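PDB 5Y0T: thermotoga maritima TmcAL from Thermotoga maritima, which belongs to the HIGH nucleotidyl transferase family within the HUP clan and has a pocket occupied by adenosine-5'-rp-alpha-thio-triphosphate. Local coordinates for residues I58-R61 and M62-V66; Q112-A115 and R116-E120; L340-E344 and K345-I349; L377-K381 and Q382-E386. All coordinates share one frame; numbering follows the deposited sequence.

Contact 1: residues I58-R61 and M62-V66; sequences IALR and MGVDV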
# COMPACT_ATOMS: atom_id res chain seq x y z
N ILE A 58 23.38 -20.09 -6.30
CA ILE A 58 24.73 -19.62 -6.67
C ILE A 58 25.72 -19.79 -5.52
O ILE A 58 26.84 -20.27 -5.72
CB ILE A 58 24.72 -18.13 -7.10
CG1 ILE A 58 23.83 -17.94 -8.34
CG2 ILE A 58 26.15 -17.65 -7.37
CD1 ILE A 58 23.47 -16.47 -8.64
N ALA A 59 25.30 -19.46 -4.30
CA ALA A 59 26.20 -19.57 -3.15
C ALA A 59 26.66 -21.02 -2.98
O ALA A 59 27.85 -21.30 -2.81
CB ALA A 59 25.51 -19.06 -1.87
N LEU A 60 25.71 -21.95 -3.09
CA LEU A 60 26.03 -23.37 -3.05
C LEU A 60 27.02 -23.76 -4.13
O LEU A 60 27.99 -24.49 -3.88
CB LEU A 60 24.77 -24.22 -3.20
CG LEU A 60 23.72 -24.03 -2.11
CD1 LEU A 60 22.56 -25.01 -2.34
CD2 LEU A 60 24.33 -24.20 -0.71
N ARG A 61 26.78 -23.29 -5.36
CA ARG A 61 27.70 -23.62 -6.45
C ARG A 61 29.09 -23.06 -6.23
O ARG A 61 30.08 -23.62 -6.74
CB ARG A 61 27.12 -23.14 -7.77
CG ARG A 61 25.91 -23.95 -8.20
CD ARG A 61 25.44 -23.59 -9.58
NE ARG A 61 24.39 -24.50 -10.03
CZ ARG A 61 23.90 -24.51 -11.26
NH1 ARG A 61 24.36 -23.66 -12.18
NH2 ARG A 61 22.95 -25.38 -11.58
N MET A 62 29.18 -21.99 -5.46
CA MET A 62 30.45 -21.30 -5.31
C MET A 62 31.26 -21.82 -4.12
O MET A 62 32.37 -21.35 -3.89
CB MET A 62 30.23 -19.80 -5.18
CG MET A 62 29.63 -19.16 -6.43
SD MET A 62 30.67 -19.25 -7.91
CE MET A 62 30.09 -20.73 -8.70
N GLY A 63 30.74 -22.84 -3.44
CA GLY A 63 31.43 -23.43 -2.30
C GLY A 63 30.82 -23.29 -0.91
O GLY A 63 31.40 -23.75 0.06
N VAL A 64 29.63 -22.69 -0.81
CA VAL A 64 28.89 -22.74 0.47
C VAL A 64 28.15 -24.10 0.64
O VAL A 64 27.61 -24.63 -0.32
CB VAL A 64 27.86 -21.58 0.57
CG1 VAL A 64 27.06 -21.71 1.85
CG2 VAL A 64 28.58 -20.22 0.56
N ASP A 65 28.19 -24.69 1.84
CA ASP A 65 27.50 -25.97 2.08
C ASP A 65 26.04 -25.80 2.46
O ASP A 65 25.21 -26.62 2.08
CB ASP A 65 28.19 -26.77 3.19
CG ASP A 65 29.64 -27.10 2.83
OD1 ASP A 65 30.54 -26.78 3.63
OD2 ASP A 65 29.86 -27.65 1.75
N VAL A 66 25.77 -24.77 3.27
CA VAL A 66 24.42 -24.45 3.75
C VAL A 66 24.17 -22.95 3.70
O VAL A 66 24.99 -22.16 4.16
CB VAL A 66 24.20 -24.93 5.21
CG1 VAL A 66 22.75 -24.66 5.68
CG2 VAL A 66 24.59 -26.43 5.38
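Ile58 and Met62 lie side by side and point the same way, one turn apart at the end of helix 52-61, where the chain finishes in a Schellman motif. Ile58 CG2 meets Met62 CG at 3.9 Å. Met62 CG stands beside its own backbone N (chi1 -64°), a torsion that brings it over the last helical turn, 3.1 Å from Ile58 O. From there the thioether chain bends twice, and CE doubles back on the peptide of Arg61.

The backbone reversal brings Val64 back to the helix. Gly63 has a positive phi (114°), which glycine adopts without strain, and the chain turns there. Val64 N then donates to Ala59 O at 3.0 Å, while Gly63 N reaches Leu60 O at 3.2 Å, coming from above the carbonyl plane. Val64 is thereby set against the last turn: its CB rests on Ala59 O and its CG2 faces Ala59 CB at 4.1 Å.

Ile58 also packs on Ile236 of helix 231-242, and Phe13 touches both Ile58 and Met62. Leu60 leaves the helix on another side, towards Ile419 and Leu421 of strand 419-421. Its CD2 comes within 3.3 Å of Val64 O, the same oxygen that Leu60 CA approaches at 3.4 Å in a nearly straight CA-H...O contact.

Contact 2: residues Q112-A115 and R116-E120; sequences QRVA and RILYE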
# COMPACT_ATOMS: atom_id res chain seq x y z
N GLN A 112 38.84 -5.38 16.86
CA GLN A 112 38.52 -6.01 18.13
C GLN A 112 38.68 -5.04 19.30
O GLN A 112 37.87 -5.07 20.24
CB GLN A 112 39.40 -7.26 18.35
CG GLN A 112 38.80 -8.52 17.70
CD GLN A 112 39.80 -9.65 17.56
OE1 GLN A 112 40.96 -9.52 17.95
NE2 GLN A 112 39.35 -10.77 17.00
N ARG A 113 39.71 -4.20 19.27
CA ARG A 113 39.90 -3.20 20.31
C ARG A 113 38.71 -2.25 20.35
O ARG A 113 38.21 -1.91 21.43
CB ARG A 113 41.19 -2.39 20.10
CG ARG A 113 42.32 -2.77 21.05
CD ARG A 113 43.48 -1.74 21.05
NE ARG A 113 43.98 -1.44 19.71
CZ ARG A 113 44.73 -2.27 18.97
NH1 ARG A 113 45.05 -3.47 19.44
NH2 ARG A 113 45.14 -1.90 17.76
N VAL A 114 38.26 -1.82 19.18
CA VAL A 114 37.12 -0.90 19.14
C VAL A 114 35.86 -1.60 19.62
O VAL A 114 35.11 -1.04 20.43
CB VAL A 114 36.88 -0.32 17.73
CG1 VAL A 114 35.57 0.45 17.68
CG2 VAL A 114 38.04 0.58 17.33
N ALA A 115 35.63 -2.83 19.17
CA ALA A 115 34.43 -3.54 19.60
C ALA A 115 34.39 -3.71 21.12
O ALA A 115 33.33 -3.61 21.73
CB ALA A 115 34.32 -4.90 18.92
N ARG A 116 35.56 -3.96 21.72
CA ARG A 116 35.65 -4.13 23.17
C ARG A 116 35.23 -2.86 23.94
O ARG A 116 34.48 -2.92 24.93
CB ARG A 116 37.08 -4.54 23.54
CG ARG A 116 37.39 -4.58 25.03
CD ARG A 116 36.59 -5.65 25.75
NE ARG A 116 36.86 -7.00 25.27
CZ ARG A 116 36.35 -8.10 25.82
NH1 ARG A 116 35.54 -8.00 26.87
NH2 ARG A 116 36.64 -9.29 25.33
N ILE A 117 35.70 -1.70 23.48
CA ILE A 117 35.31 -0.43 24.08
C ILE A 117 33.81 -0.22 23.99
O ILE A 117 33.17 0.13 24.99
CB ILE A 117 36.05 0.75 23.43
CG1 ILE A 117 37.55 0.62 23.67
CG2 ILE A 117 35.56 2.08 24.01
CD1 ILE A 117 38.40 1.50 22.76
N LEU A 118 33.24 -0.45 22.81
CA LEU A 118 31.80 -0.29 22.63
C LEU A 118 30.99 -1.29 23.45
O LEU A 118 29.86 -1.03 23.85
CB LEU A 118 31.41 -0.43 21.15
CG LEU A 118 32.11 0.51 20.16
CD1 LEU A 118 31.63 0.23 18.75
CD2 LEU A 118 31.86 1.98 20.54
N TYR A 119 31.57 -2.46 23.68
CA TYR A 119 30.94 -3.49 24.51
C TYR A 119 31.00 -3.12 25.99
O TYR A 119 29.99 -3.17 26.70
CB TYR A 119 31.62 -4.84 24.27
CG TYR A 119 31.15 -5.95 25.17
CD1 TYR A 119 29.80 -6.31 25.24
CD2 TYR A 119 32.06 -6.67 25.94
CE1 TYR A 119 29.38 -7.34 26.08
CE2 TYR A 119 31.65 -7.70 26.77
CZ TYR A 119 30.31 -8.03 26.84
OH TYR A 119 29.92 -9.05 27.67
N GLU A 120 32.18 -2.73 26.46
CA GLU A 120 32.32 -2.45 27.89
C GLU A 120 31.78 -1.08 28.28
O GLU A 120 31.40 -0.88 29.44
CB GLU A 120 33.78 -2.58 28.29
CG GLU A 120 34.22 -4.03 28.29
CD GLU A 120 35.65 -4.19 28.72
OE1 GLU A 120 36.34 -3.15 28.87
OE2 GLU A 120 36.09 -5.34 28.89
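Ala115 O receives Tyr119 N at 2.9 Å, the shortest of the hydrogen bonds between residues 112-115 and 116-120, although the bond is noticeably bent at the hydrogen (141°). Tyr119 CB lies 3.3 Å from Ala115 O, so the bonding residue also rests against the oxygen through its side chain. One residue earlier, Leu118 N points straighter at Val114 O (170°) over 3.1 Å and approaches nearly along the C=O axis.

These are successive i to i+4 bonds of the alpha-helix 108-120, preceded by Arg116 N to Gln112 O and Ile117 N to Arg113 O. The same spacing aligns side chains. Val114 and Leu118 run side by side in one direction, with CG1 of the valine 4.1 Å from CD1 of the leucine. Leu118 CG also sits 3.4 Å from Val114 O. Ile117 leans back in the same manner, its CG1 lying 3.4 Å from Arg113 O. Val114 packs on Leu147 and Ile117 on Phe151, both from helix 139-153, whereas Ala115 meets Ile176 of helix 167-182.

The exposed flank is polar. Arg116 carries its CG beside its carbonyl carbon (chi1 172°) and then folds at the next two torsions, which places NH1 at the edge of the Tyr119 ring and in its plane. From there Arg116 NH1 makes a weak, 3.4 Å salt bridge to Glu120 OE2.

Contact 3: residues L340-E344 and K345-I349; sequences LGFTE and KGREI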
# COMPACT_ATOMS: atom_id res chain seq x y z
N LEU A 340 17.68 -21.89 3.40
CA LEU A 340 17.35 -21.62 2.00
C LEU A 340 17.92 -22.66 1.05
O LEU A 340 17.42 -22.81 -0.07
CB LEU A 340 17.85 -20.23 1.59
CG LEU A 340 17.14 -19.05 2.26
CD1 LEU A 340 17.82 -17.78 1.79
CD2 LEU A 340 15.61 -19.01 1.94
N GLY A 341 18.98 -23.36 1.46
CA GLY A 341 19.56 -24.38 0.62
C GLY A 341 20.75 -25.07 1.24
O GLY A 341 21.37 -24.55 2.19
N PHE A 342 21.06 -26.27 0.75
CA PHE A 342 22.27 -26.97 1.16
C PHE A 342 22.68 -27.99 0.12
O PHE A 342 21.87 -28.41 -0.72
CB PHE A 342 22.10 -27.63 2.55
CG PHE A 342 20.89 -28.56 2.66
CD1 PHE A 342 19.63 -28.05 2.95
CD2 PHE A 342 21.04 -29.94 2.55
CE1 PHE A 342 18.54 -28.89 3.09
CE2 PHE A 342 19.95 -30.80 2.69
CZ PHE A 342 18.69 -30.27 2.96
N THR A 343 23.95 -28.38 0.15
CA THR A 343 24.41 -29.45 -0.72
C THR A 343 24.35 -30.82 -0.07
O THR A 343 24.15 -30.94 1.13
CB THR A 343 25.86 -29.22 -1.15
OG1 THR A 343 26.70 -29.31 0.01
CG2 THR A 343 26.02 -27.85 -1.81
N GLU A 344 24.63 -31.85 -0.85
CA GLU A 344 24.75 -33.21 -0.32
C GLU A 344 25.78 -33.28 0.81
O GLU A 344 25.56 -33.93 1.85
CB GLU A 344 25.13 -34.16 -1.44
CG GLU A 344 25.23 -35.59 -0.99
CD GLU A 344 25.50 -36.54 -2.13
OE1 GLU A 344 25.41 -36.10 -3.30
OE2 GLU A 344 25.81 -37.71 -1.84
N LYS A 345 26.91 -32.61 0.62
CA LYS A 345 27.92 -32.49 1.67
C LYS A 345 27.35 -31.72 2.86
O LYS A 345 27.58 -32.09 4.01
CB LYS A 345 29.17 -31.79 1.13
CG LYS A 345 30.26 -31.54 2.20
CD LYS A 345 30.87 -32.87 2.67
CE LYS A 345 32.11 -32.64 3.54
NZ LYS A 345 32.72 -33.93 4.04
N GLY A 346 26.62 -30.64 2.57
CA GLY A 346 25.97 -29.84 3.59
C GLY A 346 25.06 -30.60 4.53
O GLY A 346 24.88 -30.18 5.69
N ARG A 347 24.48 -31.71 4.06
CA ARG A 347 23.64 -32.57 4.91
C ARG A 347 24.29 -32.91 6.24
O ARG A 347 23.62 -32.95 7.28
CB ARG A 347 23.34 -33.91 4.22
CG ARG A 347 22.36 -33.87 3.05
CD ARG A 347 22.30 -35.29 2.45
NE ARG A 347 21.27 -35.43 1.43
CZ ARG A 347 21.25 -36.41 0.54
NH1 ARG A 347 22.22 -37.33 0.52
NH2 ARG A 347 20.25 -36.48 -0.35
N GLU A 348 25.58 -33.21 6.18
CA GLU A 348 26.34 -33.63 7.35
C GLU A 348 26.34 -32.55 8.43
O GLU A 348 26.13 -32.86 9.60
CB GLU A 348 27.78 -33.99 6.95
CG GLU A 348 27.86 -35.13 5.92
CD GLU A 348 29.23 -35.25 5.27
OE1 GLU A 348 30.17 -34.54 5.70
OE2 GLU A 348 29.36 -36.06 4.32
N ILE A 349 26.56 -31.29 8.04
CA ILE A 349 26.63 -30.24 9.06
C ILE A 349 25.22 -29.82 9.46
O ILE A 349 24.96 -29.47 10.60
CB ILE A 349 27.48 -29.00 8.60
CG1 ILE A 349 27.74 -28.04 9.78
CG2 ILE A 349 26.81 -28.23 7.46
CD1 ILE A 349 28.47 -28.71 10.95
O HOH W 1 26.50 -36.15 2.92
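Thr343 OG1 accepts the backbone N-H of Gly346 at 2.9 Å, a nearly straight capping bond (159°) as the chain passes from strand 337-343 into helix 346-356. With chi1 at 65° the hydroxyl lies between the threonine's own N and carbonyl carbon, placing it where the N-H of Gly346 can reach it. Thr343 O, 3.0 Å from Arg347 N, takes a second but weak bond.

Arg347 spreads back across the turn. Its CB is 3.2 Å from Glu344 O, and its CG meets Phe342 CE2 at 3.9 Å, at the edge of the ring and near its plane; the two side chains cross at about a right angle. Glu344 meets the same arginine through CG rather than through its carboxylate. Glu344 OE2 and Arg347 NH1 are 4.3 Å apart with the oxygen well out of the guanidinium plane, so any attraction is probably one of charge alone, and Glu344 OE1 is bonded to Thr423 N.

Further out, Lys345 NZ bridges to Glu348 OE1 at 3.1 Å on its syn side; this oxygen also has a hydrogen bond with Tyr32 OH. A water donates to both Glu344 O and Glu348 OE2, linking the turn to the start of the helix.

The turn opens the beta-alpha-beta unit of strand 337-343, helix 346-356 and strand 361-362. Earlier in the strand Leu340 and Gly341 both face Val67 of antiparallel strand 66-70 in a classic beta bulge. Strand 419-421 pairs with it in parallel, Thr343 touches Leu60 of helix 52-61, and Ile349 packs on Tyr32 and Ile34 of strand 32-38.

Contact 4: residues L377-K381 and Q382-E386; sequences LPVDK and QLFLE. With EDO (1,2-ethanediol), chain G.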
# COMPACT_ATOMS: atom_id res chain seq x y z
N LEU A 377 12.76 -25.54 22.42
CA LEU A 377 13.56 -24.32 22.59
C LEU A 377 12.67 -23.17 23.03
O LEU A 377 11.63 -22.93 22.44
CB LEU A 377 14.28 -23.98 21.27
CG LEU A 377 15.38 -24.99 20.92
CD1 LEU A 377 15.87 -24.83 19.49
CD2 LEU A 377 16.54 -24.87 21.89
N PRO A 378 13.09 -22.42 24.06
CA PRO A 378 12.18 -21.44 24.67
C PRO A 378 12.12 -20.14 23.89
O PRO A 378 12.46 -19.07 24.42
CB PRO A 378 12.78 -21.23 26.06
CG PRO A 378 14.25 -21.43 25.83
CD PRO A 378 14.35 -22.54 24.81
N VAL A 379 11.69 -20.22 22.64
CA VAL A 379 11.61 -19.02 21.81
C VAL A 379 10.41 -18.15 22.19
O VAL A 379 9.50 -18.58 22.91
CB VAL A 379 11.54 -19.39 20.32
CG1 VAL A 379 12.75 -20.18 19.94
CG2 VAL A 379 10.28 -20.24 20.05
N ASP A 380 10.45 -16.91 21.74
CA ASP A 380 9.32 -16.01 21.88
C ASP A 380 8.38 -16.31 20.72
O ASP A 380 8.70 -16.04 19.56
CB ASP A 380 9.81 -14.56 21.85
CG ASP A 380 8.70 -13.54 22.03
OD1 ASP A 380 7.58 -13.75 21.54
OD2 ASP A 380 8.99 -12.50 22.66
N LYS A 381 7.20 -16.84 21.04
CA LYS A 381 6.32 -17.37 19.99
C LYS A 381 5.74 -16.25 19.13
O LYS A 381 5.75 -16.34 17.90
CB LYS A 381 5.20 -18.21 20.60
CG LYS A 381 5.69 -19.56 21.13
CD LYS A 381 4.53 -20.54 21.28
CE LYS A 381 5.01 -21.98 21.38
NZ LYS A 381 5.69 -22.24 22.68
N GLN A 382 5.27 -15.19 19.77
CA GLN A 382 4.68 -14.10 19.00
C GLN A 382 5.74 -13.43 18.13
O GLN A 382 5.48 -13.11 16.97
CB GLN A 382 4.01 -13.07 19.92
CG GLN A 382 3.05 -12.12 19.18
CD GLN A 382 2.24 -12.82 18.07
OE1 GLN A 382 2.31 -12.43 16.90
NE2 GLN A 382 1.46 -13.84 18.44
N LEU A 383 6.95 -13.24 18.66
CA LEU A 383 8.03 -12.63 17.88
C LEU A 383 8.42 -13.51 16.68
O LEU A 383 8.62 -13.02 15.54
CB LEU A 383 9.25 -12.38 18.77
CG LEU A 383 10.39 -11.62 18.10
CD1 LEU A 383 9.91 -10.25 17.60
CD2 LEU A 383 11.51 -11.46 19.11
N PHE A 384 8.52 -14.81 16.93
CA PHE A 384 8.79 -15.80 15.88
C PHE A 384 7.76 -15.62 14.76
O PHE A 384 8.13 -15.47 13.60
CB PHE A 384 8.74 -17.21 16.50
CG PHE A 384 9.02 -18.35 15.53
CD1 PHE A 384 8.18 -18.62 14.45
CD2 PHE A 384 10.06 -19.23 15.78
CE1 PHE A 384 8.42 -19.70 13.61
CE2 PHE A 384 10.30 -20.33 14.96
CZ PHE A 384 9.48 -20.56 13.86
N LEU A 385 6.48 -15.62 15.11
CA LEU A 385 5.43 -15.49 14.11
C LEU A 385 5.51 -14.16 13.36
O LEU A 385 5.37 -14.14 12.14
CB LEU A 385 4.04 -15.66 14.75
CG LEU A 385 3.74 -17.07 15.25
CD1 LEU A 385 2.40 -17.13 16.02
CD2 LEU A 385 3.73 -18.08 14.11
N GLU A 386 5.75 -13.06 14.08
CA GLU A 386 5.91 -11.75 13.43
C GLU A 386 7.12 -11.70 12.51
O GLU A 386 7.03 -11.18 11.38
CB GLU A 386 5.99 -10.63 14.48
CG GLU A 386 4.67 -10.49 15.23
CD GLU A 386 4.64 -9.36 16.25
OE1 GLU A 386 5.64 -8.63 16.38
OE2 GLU A 386 3.61 -9.21 16.94
C1 EDO G . 15.34 -17.32 21.34
O1 EDO G . 15.11 -18.27 22.39
C2 EDO G . 16.11 -16.11 21.88
O2 EDO G . 15.18 -15.11 22.37
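Asp380 and Leu383 cross at about a right angle, the carboxylate of one lying against the CB of the other, with Asp380 CG 3.5 Å from Leu383 CB. The aspartate's CG is beside its carbonyl carbon (chi1 -178°), which swings OD1 back over the chain that follows. There Asp380 OD1 accepts Leu383 N at 3.0 Å along a nearly straight N-H (170°), the donor arriving from above the carboxylate plane. The other oxygen, OD2, is in salt bridges with Lys328 and Lys332 of helix 323-332; the two lysines would be expected to favour the charged form of the acid.

Phe384 has the same first torsion, and its ring is carried away from the turn towards Tyr336, which it meets edge-to-face. Its CB stays close to the backbone, 3.3 Å from Asp380 O, the atom that also accepts Phe384 N at 2.9 Å. Val379 CG2 reaches Phe384 CD2 obliquely at 4.4 Å. The other branch of the valine, CG1, faces a 1,2-ethanediol, probably from the crystallisation liquor.

Just upstream, Val379 N bonds to Leu377 O across an inverse gamma turn centred on Pro378, and the chain then enters helix 381-399. Asp380 is thus a classical N-cap, its side chain supplying an acceptor to an N-H of the first turn, which has no preceding helical carbonyl to bond to.

In the fold
Contacts 1 and 3 form a pair: their centres are 9 Å apart, and Asp65 O with Thr343 N, 2.9 Å apart, probably hydrogen-bonds the residue just before strand 66-70 to the end of strand 337-343. Contact 2, in the last turns of a helix, and contact 4 lie well apart from both and from each other. The chemistry follows position. Contact 1 ends a helix through a glycine and backbone acceptors, is the more buried of the pair, and lies about 10 Å from the bound nucleotide analogue at the Val64 side chain. Contacts 3 and 4 begin helices and recruit side-chain oxygens, a hydroxyl and a carboxylate. Contact 2 needs no cap, but divides into an apolar buried side and a charged surface.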